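Local coordinates for protein putative Zn-dependent exopeptidase (Bacteroides vulgatus ATCC 8482, PDB 3GUX) that is a putative zinc-dependent exopeptidase of peptidase family M28 that probably releases amino-terminal residues from peptides, as leucine aminopeptidases do, at residues K228-K232 with Y241-E245; Q70-A76 with L180-W185; Y32-Q36 with A131-G135; I140-I144 with V306-Y311. One frame throughout, in Å; residues are numbered along the deposited sequence.

Interaction 1 (K228-K232 with Y241-E245); sequences KIWKK and YFVKE
A T-shaped aromatic pair, W230 against F242, joins helix 223-236 to the short strand 242-244 at the periphery of the phosphorylase/hydrolase-like fold. The ring centroids lie 5.0 Å apart and the planes stand at 89°. F242 presents its edge, with CD2 above the middle of the indole and 3.7 Å from W230 CD2. With CG beside the backbone N (chi1 -69°), the ring swings so that its CD2 edge meets the indole; CB, set by the strand backbone, rests 3.8 Å from the centroid of the W230 five-membered ring, a CH-pi contact. The indole is thus gripped twice by one residue, and I229 CG2 meets F242 CE2 more loosely.

At the rim of the indole, W230 NE1 gives a weak, bent hydrogen bond to V243 O; the same NE1 also bonds F212 O, its stronger partner. Strand 212-214 pairs with this chain by backbone bonds, F212 with Y241 and Y214 with E245. Behind the aromatic pair, V266 and I268 of the central sheet back I229, while V266 touches W230 and I268 touches F242. Beyond V243 the chain bends through an inverse gamma turn centred on K244, closed by a weak E245 N to V243 O bond. The extended K244 side chain then passes across the helix, its CG 4.0 Å from W230 CD1 and its CE 4.0 Å from W230 O.

Interaction 2 (Q70-A76 with L180-W185); sequences QYADLIA and LGSQYW
Y184 and L180 of helix 180-187 take up the inward-pointing residues Q70, A72 and L74 of edge strand 66-75, burying 388 Å² in all. The Y184 ring stands up from the helix because its CG lies opposite the backbone N (chi1 -176°), and three strand residues surround it differently. A72 CB sits over one face, displaced toward the rim, 3.9 Å from the ring centroid in a CH-pi contact. L74 CD2 approaches Y184 CD1 to 3.6 Å, the two side chains crossing at about a right angle. Q70 lies at the edge, with CG 3.7 Å from Y184 CE2 and its amide turned 71° from the ring plane.

L74 divides its branches: while CD2 serves the tyrosine, CD1 reaches down to the start of the helix, 3.6 Å from L180 O and 3.9 Å from L180 CB. L180 in turn sends CD1 past the end of the strand to A76 CA, 4.0 Å away.

Q70 is extended (chi2 175°), carrying OE1 to the edge of the W185 indole, 3.3 Å from CD1 and near the ring plane. No hydrogen bond crosses between the segments. The polar linkage runs instead through N86 of the adjacent strand 81-91, whose ND2 bonds both Q70 OE1 and G181 O; methyl and ring contacts hold strand to helix directly, while one amide donor group serves an oxygen of each segment.

Interaction 3 (Y32-Q36 with A131-G135); sequences YIQVQ and ASGVG
A131, at the start of helix 131-146, meets I33 and Q36 of helix 26-37, and the two helical segments cross at 134°. A131 CB touches I33 CG2 at 3.9 Å. Its carbonyl O accepts from Q36 NE2 at 3.2 Å as well as from G135 N in the helical ladder. The extended Q36 side chain bridges both helices, since NE2 also donates to Y32 O at 3.0 Å; these two bonds fix the rotation of the amide. S132 follows, its CA 3.7 Å from I33 CD1, while its OG turns elsewhere to bond V205 N. V134 then lies beside the amide oxygen, with CG1 3.4 Å from Q36 OE1. At G135, where no side chain intervenes, the backbones come closest: the CA of I33 and the CA of G135 are 5.0 Å apart. G135 O faces the edge of the Y32 ring, 3.7 Å from CD2.

Helix 47-62 closes over the junction, with C52 touching Q36, Y55 touching Y32 and L56 touching V134; W105, just past strand 98-104, also packs on V134.

Interaction 4 (I140-I144 with V306-Y311); sequences IARQI and VMDVIY
I140 and M307 carry the dense half of this helix-helix contact, sliding past each other in opposite directions between helices 131-146 and 296-311. The segment axes stay 11.7 Å apart at their closest and are inclined at 43°, a separation bridged by side chains. M307, modelled as selenomethionine, bends at its last torsion (chi3 90°), which turns CE toward the other helix. That methyl is shared by two residues: it lies 3.5 Å from Q143 CB and 3.7 Å from I140 CG2. Along the M307 chain, CG approaches I140 CG1 at 3.9 Å and SE approaches Q143 CG at 4.0 Å. The other end of I140 reaches V306, where CD1 meets V306 CG1 at 3.7 Å and the side chains cross at about a right angle. I310 CD1 adds a slacker contact with I140 CG2, at 4.2 Å.

Toward the C-terminal end the contact thins to the Y311 hydroxyl, 3.8 Å from I144 CA; no hydrogen bond joins the two segments, and OH bonds E147 O beyond the first one. Y311 is also partly exposed, unlike the buried residues around M307. Beyond CG, Q143 turns away, and its NE2 bonds E139 OE2 one turn earlier.

Both helices rest on the same central strands. L101 of strand 98-104 touches I140, V306 and I310, and I153 of strand 152-158 touches I144 and I310. Helix 223-236 packs against helix 296-311 in turn, bringing I229 and K232 onto V309.

Overall arrangement
Interactions 1, 3 and 4 form a connected series. Interaction 4 touches interaction 1 where K232 CD packs 3.6 Å from D308 CB, and touches interaction 3 where Y32 OH lies 3.3 Å from R142 CD; its centre is about 17 Å from either. Helix 131-146 serves interactions 3 and 4. Interaction 2 stands apart at the far edge of the sheet, its centre about 32 Å from that of interaction 1, across the centre of the chain. The unmodelled loop 110-129 ends just before segment 131-135. In M28 peptidases the loop entering this helix carries a zinc-binding aspartate, so interaction 3 probably borders the metal site.

Interaction 1 (K228-K232 with Y241-E245)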
# COMPACT_ATOMS: atom_id res chain seq x y z
N LYS A 228 -12.60 5.66 -10.23
CA LYS A 228 -12.32 4.49 -11.07
C LYS A 228 -12.27 3.22 -10.24
O LYS A 228 -12.84 2.19 -10.61
CB LYS A 228 -10.98 4.68 -11.77
CG LYS A 228 -10.60 3.62 -12.79
CD LYS A 228 -9.11 3.64 -13.12
CE LYS A 228 -8.65 4.96 -13.70
NZ LYS A 228 -7.22 4.88 -14.12
N ILE A 229 -11.54 3.30 -9.14
CA ILE A 229 -11.37 2.21 -8.21
C ILE A 229 -12.72 1.83 -7.56
O ILE A 229 -13.08 0.65 -7.49
CB ILE A 229 -10.29 2.58 -7.14
CG1 ILE A 229 -8.90 2.69 -7.80
CG2 ILE A 229 -10.28 1.57 -6.01
CD1 ILE A 229 -7.78 3.45 -6.94
N TRP A 230 -13.48 2.83 -7.13
CA TRP A 230 -14.78 2.57 -6.51
C TRP A 230 -15.76 2.00 -7.53
O TRP A 230 -16.58 1.15 -7.19
CB TRP A 230 -15.35 3.82 -5.84
CG TRP A 230 -15.01 3.99 -4.38
CD1 TRP A 230 -15.90 4.13 -3.34
CD2 TRP A 230 -13.70 4.06 -3.78
NE1 TRP A 230 -15.23 4.30 -2.16
CE2 TRP A 230 -13.88 4.26 -2.40
CE3 TRP A 230 -12.39 3.97 -4.28
CZ2 TRP A 230 -12.81 4.34 -1.50
CZ3 TRP A 230 -11.33 4.08 -3.39
CH2 TRP A 230 -11.55 4.27 -2.03
N LYS A 231 -15.65 2.46 -8.79
CA LYS A 231 -16.42 1.94 -9.92
C LYS A 231 -16.20 0.46 -10.09
O LYS A 231 -17.14 -0.31 -10.19
CB LYS A 231 -16.04 2.67 -11.24
CG LYS A 231 -16.85 2.28 -12.47
CD LYS A 231 -16.36 3.05 -13.75
CE LYS A 231 -17.03 2.47 -15.02
NZ LYS A 231 -16.36 2.93 -16.25
N LYS A 232 -14.93 0.06 -10.10
CA LYS A 232 -14.59 -1.35 -10.31
C LYS A 232 -15.10 -2.23 -9.18
O LYS A 232 -15.61 -3.32 -9.42
CB LYS A 232 -13.09 -1.53 -10.48
CG LYS A 232 -12.65 -3.00 -10.78
CD LYS A 232 -13.17 -3.55 -12.07
CE LYS A 232 -12.52 -2.94 -13.30
NZ LYS A 232 -13.05 -3.66 -14.50
N TYR A 241 -18.43 -2.55 0.48
CA TYR A 241 -17.17 -2.12 1.04
C TYR A 241 -16.73 -0.76 0.54
O TYR A 241 -16.19 -0.00 1.32
CB TYR A 241 -16.09 -3.14 0.74
CG TYR A 241 -16.34 -4.48 1.37
CD1 TYR A 241 -16.00 -4.69 2.71
CD2 TYR A 241 -16.90 -5.51 0.65
CE1 TYR A 241 -16.22 -5.90 3.32
CE2 TYR A 241 -17.13 -6.75 1.25
CZ TYR A 241 -16.77 -6.94 2.59
OH TYR A 241 -16.98 -8.16 3.20
N PHE A 242 -16.99 -0.45 -0.74
CA PHE A 242 -16.55 0.81 -1.34
C PHE A 242 -17.72 1.77 -1.50
O PHE A 242 -18.37 1.80 -2.55
CB PHE A 242 -15.87 0.53 -2.68
CG PHE A 242 -14.54 -0.16 -2.53
CD1 PHE A 242 -14.47 -1.52 -2.33
CD2 PHE A 242 -13.36 0.56 -2.57
CE1 PHE A 242 -13.25 -2.14 -2.17
CE2 PHE A 242 -12.13 -0.05 -2.42
CZ PHE A 242 -12.08 -1.41 -2.22
N VAL A 243 -17.96 2.55 -0.44
CA VAL A 243 -19.05 3.51 -0.37
C VAL A 243 -18.69 4.78 -1.14
O VAL A 243 -17.72 5.48 -0.77
CB VAL A 243 -19.41 3.87 1.10
CG1 VAL A 243 -20.56 4.88 1.14
CG2 VAL A 243 -19.77 2.63 1.89
N LYS A 244 -19.46 5.09 -2.19
CA LYS A 244 -19.18 6.25 -3.01
C LYS A 244 -19.74 7.48 -2.35
O LYS A 244 -20.70 8.08 -2.84
CB LYS A 244 -19.78 6.11 -4.40
CG LYS A 244 -19.31 4.93 -5.19
CD LYS A 244 -19.93 4.98 -6.53
CE LYS A 244 -19.51 3.84 -7.38
NZ LYS A 244 -20.35 3.83 -8.62
N GLU A 245 -19.17 7.86 -1.22
CA GLU A 245 -19.60 9.03 -0.46
C GLU A 245 -18.37 9.63 0.16
O GLU A 245 -17.42 8.90 0.47
CB GLU A 245 -20.61 8.65 0.64
CG GLU A 245 -21.92 8.00 0.12
CD GLU A 245 -22.91 7.60 1.22
OE1 GLU A 245 -22.71 8.00 2.39
OE2 GLU A 245 -23.88 6.88 0.90

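Interaction 2 (Q70-A76 with L180-W185)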
# COMPACT_ATOMS: atom_id res chain seq x y z
N GLN A 70 15.68 0.81 1.43
CA GLN A 70 16.04 2.24 1.63
C GLN A 70 16.21 2.61 3.12
O GLN A 70 15.28 3.04 3.80
CB GLN A 70 14.98 3.07 0.87
CG GLN A 70 14.89 4.57 1.07
CD GLN A 70 13.84 5.20 0.10
OE1 GLN A 70 12.68 5.44 0.48
NE2 GLN A 70 14.26 5.47 -1.12
N TYR A 71 17.42 2.41 3.63
CA TYR A 71 17.75 2.70 5.03
C TYR A 71 18.04 4.16 5.33
O TYR A 71 18.80 4.78 4.61
CB TYR A 71 18.97 1.90 5.46
CG TYR A 71 18.70 0.43 5.57
CD1 TYR A 71 18.14 -0.10 6.72
CD2 TYR A 71 19.03 -0.42 4.55
CE1 TYR A 71 17.90 -1.45 6.84
CE2 TYR A 71 18.80 -1.77 4.66
CZ TYR A 71 18.24 -2.28 5.80
OH TYR A 71 18.03 -3.63 5.90
N ALA A 72 17.48 4.68 6.43
CA ALA A 72 17.65 6.10 6.76
C ALA A 72 17.45 6.37 8.24
O ALA A 72 16.62 5.73 8.87
CB ALA A 72 16.64 6.91 5.98
N ASP A 73 18.19 7.34 8.77
CA ASP A 73 18.02 7.76 10.15
C ASP A 73 16.99 8.86 10.14
O ASP A 73 17.29 9.97 9.72
CB ASP A 73 19.32 8.28 10.78
CG ASP A 73 20.34 7.19 11.04
OD1 ASP A 73 20.06 6.00 10.81
OD2 ASP A 73 21.43 7.52 11.51
N LEU A 74 15.79 8.58 10.61
CA LEU A 74 14.74 9.57 10.64
C LEU A 74 14.46 10.04 12.08
O LEU A 74 14.17 9.22 12.94
CB LEU A 74 13.50 8.97 10.00
CG LEU A 74 13.68 8.47 8.55
CD1 LEU A 74 12.33 7.96 8.03
CD2 LEU A 74 14.23 9.52 7.62
N ILE A 75 14.52 11.34 12.31
CA ILE A 75 14.32 11.91 13.66
C ILE A 75 12.86 12.12 13.93
O ILE A 75 12.19 12.85 13.21
CB ILE A 75 15.09 13.23 13.89
CG1 ILE A 75 16.59 12.98 14.09
CG2 ILE A 75 14.59 13.98 15.16
CD1 ILE A 75 17.33 12.39 12.93
N ALA A 76 12.37 11.46 14.96
CA ALA A 76 11.00 11.53 15.39
C ALA A 76 10.74 12.77 16.25
O ALA A 76 11.64 13.51 16.60
CB ALA A 76 10.62 10.25 16.15
N LEU A 180 6.99 9.61 8.33
CA LEU A 180 8.36 10.00 8.12
C LEU A 180 9.00 9.22 6.99
O LEU A 180 9.79 9.78 6.24
CB LEU A 180 9.18 9.87 9.41
CG LEU A 180 8.72 10.74 10.59
CD1 LEU A 180 9.46 10.37 11.89
CD2 LEU A 180 8.92 12.24 10.29
N GLY A 181 8.63 7.95 6.82
CA GLY A 181 9.19 7.15 5.75
C GLY A 181 8.72 7.60 4.38
O GLY A 181 9.52 7.65 3.43
N SER A 182 7.43 7.91 4.26
CA SER A 182 6.90 8.37 2.96
C SER A 182 7.38 9.80 2.67
O SER A 182 7.64 10.14 1.52
CB SER A 182 5.39 8.26 2.89
OG SER A 182 4.76 9.08 3.83
N GLN A 183 7.47 10.64 3.70
CA GLN A 183 8.05 11.99 3.51
C GLN A 183 9.44 11.82 2.95
O GLN A 183 9.82 12.51 2.04
CB GLN A 183 8.12 12.81 4.80
CG GLN A 183 6.85 13.56 5.10
CD GLN A 183 6.84 14.21 6.48
OE1 GLN A 183 6.50 13.57 7.48
NE2 GLN A 183 7.14 15.49 6.52
N TYR A 184 10.20 10.89 3.53
CA TYR A 184 11.54 10.61 3.05
C TYR A 184 11.48 10.11 1.62
O TYR A 184 12.14 10.65 0.72
CB TYR A 184 12.23 9.57 3.94
CG TYR A 184 13.66 9.32 3.55
CD1 TYR A 184 14.70 10.11 4.05
CD2 TYR A 184 13.98 8.32 2.64
CE1 TYR A 184 15.99 9.88 3.68
CE2 TYR A 184 15.27 8.10 2.27
CZ TYR A 184 16.26 8.88 2.78
OH TYR A 184 17.54 8.63 2.40
N TRP A 185 10.65 9.10 1.40
CA TRP A 185 10.55 8.49 0.08
C TRP A 185 10.09 9.46 -1.00
O TRP A 185 10.71 9.53 -2.02
CB TRP A 185 9.60 7.29 0.09
CG TRP A 185 9.49 6.67 -1.34
CD1 TRP A 185 10.36 5.79 -1.91
CD2 TRP A 185 8.50 6.95 -2.34
NE1 TRP A 185 9.98 5.49 -3.20
CE2 TRP A 185 8.83 6.19 -3.49
CE3 TRP A 185 7.35 7.76 -2.38
CZ2 TRP A 185 8.06 6.21 -4.67
CZ3 TRP A 185 6.57 7.76 -3.58
CH2 TRP A 185 6.94 7.00 -4.69

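Interaction 3 (Y32-Q36 with A131-G135)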
# COMPACT_ATOMS: atom_id res chain seq x y z
N TYR A 32 -0.21 -13.82 5.45
CA TYR A 32 0.86 -12.80 5.45
C TYR A 32 0.60 -11.79 6.57
O TYR A 32 1.52 -11.30 7.16
CB TYR A 32 1.00 -12.09 4.09
CG TYR A 32 1.26 -13.00 2.92
CD1 TYR A 32 2.14 -14.09 3.01
CD2 TYR A 32 0.66 -12.75 1.70
CE1 TYR A 32 2.37 -14.92 1.90
CE2 TYR A 32 0.90 -13.56 0.61
CZ TYR A 32 1.74 -14.64 0.72
OH TYR A 32 1.94 -15.43 -0.36
N ILE A 33 -0.67 -11.51 6.86
CA ILE A 33 -1.00 -10.65 7.97
C ILE A 33 -0.62 -11.33 9.29
O ILE A 33 0.03 -10.70 10.15
CB ILE A 33 -2.46 -10.22 7.96
CG1 ILE A 33 -2.72 -9.38 6.71
CG2 ILE A 33 -2.79 -9.47 9.30
CD1 ILE A 33 -4.16 -9.10 6.34
N GLN A 34 -0.99 -12.60 9.43
CA GLN A 34 -0.70 -13.34 10.65
C GLN A 34 0.82 -13.47 10.91
O GLN A 34 1.26 -13.35 12.04
CB GLN A 34 -1.39 -14.71 10.57
CG GLN A 34 -1.16 -15.57 11.81
CD GLN A 34 -1.81 -14.99 13.04
OE1 GLN A 34 -3.03 -14.95 13.12
NE2 GLN A 34 -0.99 -14.51 13.98
N VAL A 35 1.62 -13.69 9.86
CA VAL A 35 3.08 -13.79 10.03
C VAL A 35 3.69 -12.48 10.52
O VAL A 35 4.64 -12.48 11.29
CB VAL A 35 3.79 -14.24 8.72
CG1 VAL A 35 5.29 -14.12 8.85
CG2 VAL A 35 3.36 -15.68 8.34
N GLN A 36 3.13 -11.35 10.08
CA GLN A 36 3.63 -10.06 10.55
C GLN A 36 3.26 -9.87 12.00
O GLN A 36 4.09 -9.46 12.81
CB GLN A 36 3.05 -8.89 9.75
CG GLN A 36 3.49 -8.84 8.29
CD GLN A 36 2.66 -7.84 7.52
OE1 GLN A 36 2.91 -6.63 7.62
NE2 GLN A 36 1.64 -8.31 6.81
N ALA A 131 -0.18 -4.07 9.07
CA ALA A 131 -0.18 -5.40 8.56
C ALA A 131 -1.15 -5.66 7.41
O ALA A 131 -0.77 -6.28 6.44
CB ALA A 131 -0.46 -6.41 9.73
N SER A 132 -2.37 -5.15 7.52
CA SER A 132 -3.43 -5.50 6.56
C SER A 132 -3.11 -5.01 5.18
O SER A 132 -3.24 -5.77 4.22
CB SER A 132 -4.83 -5.04 7.04
OG SER A 132 -4.99 -3.63 7.00
N GLY A 133 -2.69 -3.75 5.06
CA GLY A 133 -2.33 -3.20 3.76
C GLY A 133 -1.14 -3.95 3.19
O GLY A 133 -1.15 -4.32 2.01
N VAL A 134 -0.13 -4.20 4.02
CA VAL A 134 1.06 -4.92 3.58
C VAL A 134 0.70 -6.35 3.12
O VAL A 134 1.20 -6.83 2.09
CB VAL A 134 2.15 -4.99 4.68
CG1 VAL A 134 3.27 -5.95 4.26
CG2 VAL A 134 2.71 -3.60 5.00
N GLY A 135 -0.12 -7.04 3.91
CA GLY A 135 -0.55 -8.37 3.56
C GLY A 135 -1.26 -8.50 2.23
O GLY A 135 -0.99 -9.41 1.45

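Interaction 4 (I140-I144 with V306-Y311)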
# COMPACT_ATOMS: atom_id res chain seq x y z
N ILE A 140 -0.85 -9.51 -3.74
CA ILE A 140 -0.85 -8.93 -5.11
C ILE A 140 0.52 -9.19 -5.81
O ILE A 140 0.55 -9.54 -6.98
CB ILE A 140 -1.26 -7.46 -5.12
CG1 ILE A 140 -2.74 -7.35 -4.74
CG2 ILE A 140 -1.01 -6.81 -6.50
CD1 ILE A 140 -3.22 -5.97 -4.48
N ALA A 141 1.61 -9.07 -5.05
CA ALA A 141 2.96 -9.36 -5.56
C ALA A 141 3.06 -10.79 -6.10
O ALA A 141 3.54 -11.02 -7.22
CB ALA A 141 4.02 -9.13 -4.46
N ARG A 142 2.58 -11.74 -5.30
CA ARG A 142 2.61 -13.14 -5.65
C ARG A 142 1.85 -13.39 -6.96
O ARG A 142 2.29 -14.17 -7.79
CB ARG A 142 2.03 -13.96 -4.49
CG ARG A 142 2.16 -15.48 -4.69
CD ARG A 142 1.61 -16.29 -3.52
NE ARG A 142 0.15 -16.30 -3.47
CZ ARG A 142 -0.65 -17.12 -4.15
NH1 ARG A 142 -0.14 -18.04 -4.99
NH2 ARG A 142 -1.97 -17.03 -4.03
N GLN A 143 0.71 -12.72 -7.13
CA GLN A 143 -0.10 -12.85 -8.33
C GLN A 143 0.60 -12.20 -9.51
O GLN A 143 0.46 -12.69 -10.65
CB GLN A 143 -1.47 -12.21 -8.14
CG GLN A 143 -2.35 -12.84 -7.06
CD GLN A 143 -2.83 -14.23 -7.37
OE1 GLN A 143 -2.99 -14.61 -8.54
NE2 GLN A 143 -3.08 -14.99 -6.32
N ILE A 144 1.30 -11.08 -9.27
CA ILE A 144 2.05 -10.40 -10.34
C ILE A 144 3.10 -11.38 -10.85
O ILE A 144 3.27 -11.51 -12.05
CB ILE A 144 2.68 -9.05 -9.94
CG1 ILE A 144 1.59 -8.00 -9.73
CG2 ILE A 144 3.65 -8.57 -11.03
CD1 ILE A 144 2.08 -6.68 -9.18
N VAL A 306 -8.30 -3.99 -6.34
CA VAL A 306 -7.00 -3.44 -6.75
C VAL A 306 -6.44 -4.17 -7.96
O VAL A 306 -5.96 -3.54 -8.88
CB VAL A 306 -5.97 -3.35 -5.59
CG1 VAL A 306 -4.57 -2.96 -6.10
CG2 VAL A 306 -6.40 -2.32 -4.58
N MSE A 307 -6.58 -5.48 -8.01
CA MSE A 307 -6.07 -6.20 -9.18
C MSE A 307 -6.86 -5.91 -10.44
O MSE A 307 -6.26 -5.64 -11.47
CB MSE A 307 -6.01 -7.68 -8.91
CG MSE A 307 -5.19 -7.89 -7.70
SE MSE A 307 -4.55 -9.60 -7.65
CE MSE A 307 -2.99 -9.09 -8.58
N ASP A 308 -8.19 -5.92 -10.36
CA ASP A 308 -9.00 -5.63 -11.56
C ASP A 308 -8.76 -4.19 -12.04
O ASP A 308 -8.81 -3.94 -13.22
CB ASP A 308 -10.50 -5.92 -11.36
CG ASP A 308 -10.84 -7.39 -11.57
OD1 ASP A 308 -11.17 -7.76 -12.72
OD2 ASP A 308 -10.83 -8.17 -10.60
N VAL A 309 -8.49 -3.26 -11.11
CA VAL A 309 -8.17 -1.91 -11.48
C VAL A 309 -6.82 -1.91 -12.20
O VAL A 309 -6.75 -1.48 -13.35
CB VAL A 309 -8.16 -0.93 -10.29
CG1 VAL A 309 -7.46 0.39 -10.66
CG2 VAL A 309 -9.57 -0.67 -9.83
N ILE A 310 -5.79 -2.48 -11.57
CA ILE A 310 -4.44 -2.38 -12.15
C ILE A 310 -4.25 -3.20 -13.40
O ILE A 310 -3.53 -2.76 -14.27
CB ILE A 310 -3.25 -2.67 -11.13
CG1 ILE A 310 -3.11 -4.15 -10.78
CG2 ILE A 310 -3.41 -1.82 -9.88
CD1 ILE A 310 -2.03 -4.36 -9.73
N TYR A 311 -4.90 -4.37 -13.50
CA TYR A 311 -4.81 -5.19 -14.71
C TYR A 311 -5.52 -4.55 -15.95
O TYR A 311 -5.22 -4.95 -17.09
CB TYR A 311 -5.27 -6.65 -14.45
CG TYR A 311 -4.22 -7.52 -13.80
CD1 TYR A 311 -3.92 -7.40 -12.45
CD2 TYR A 311 -3.52 -8.48 -14.52
CE1 TYR A 311 -2.97 -8.19 -11.83
CE2 TYR A 311 -2.54 -9.29 -13.90
CZ TYR A 311 -2.29 -9.13 -12.55
OH TYR A 311 -1.34 -9.88 -11.88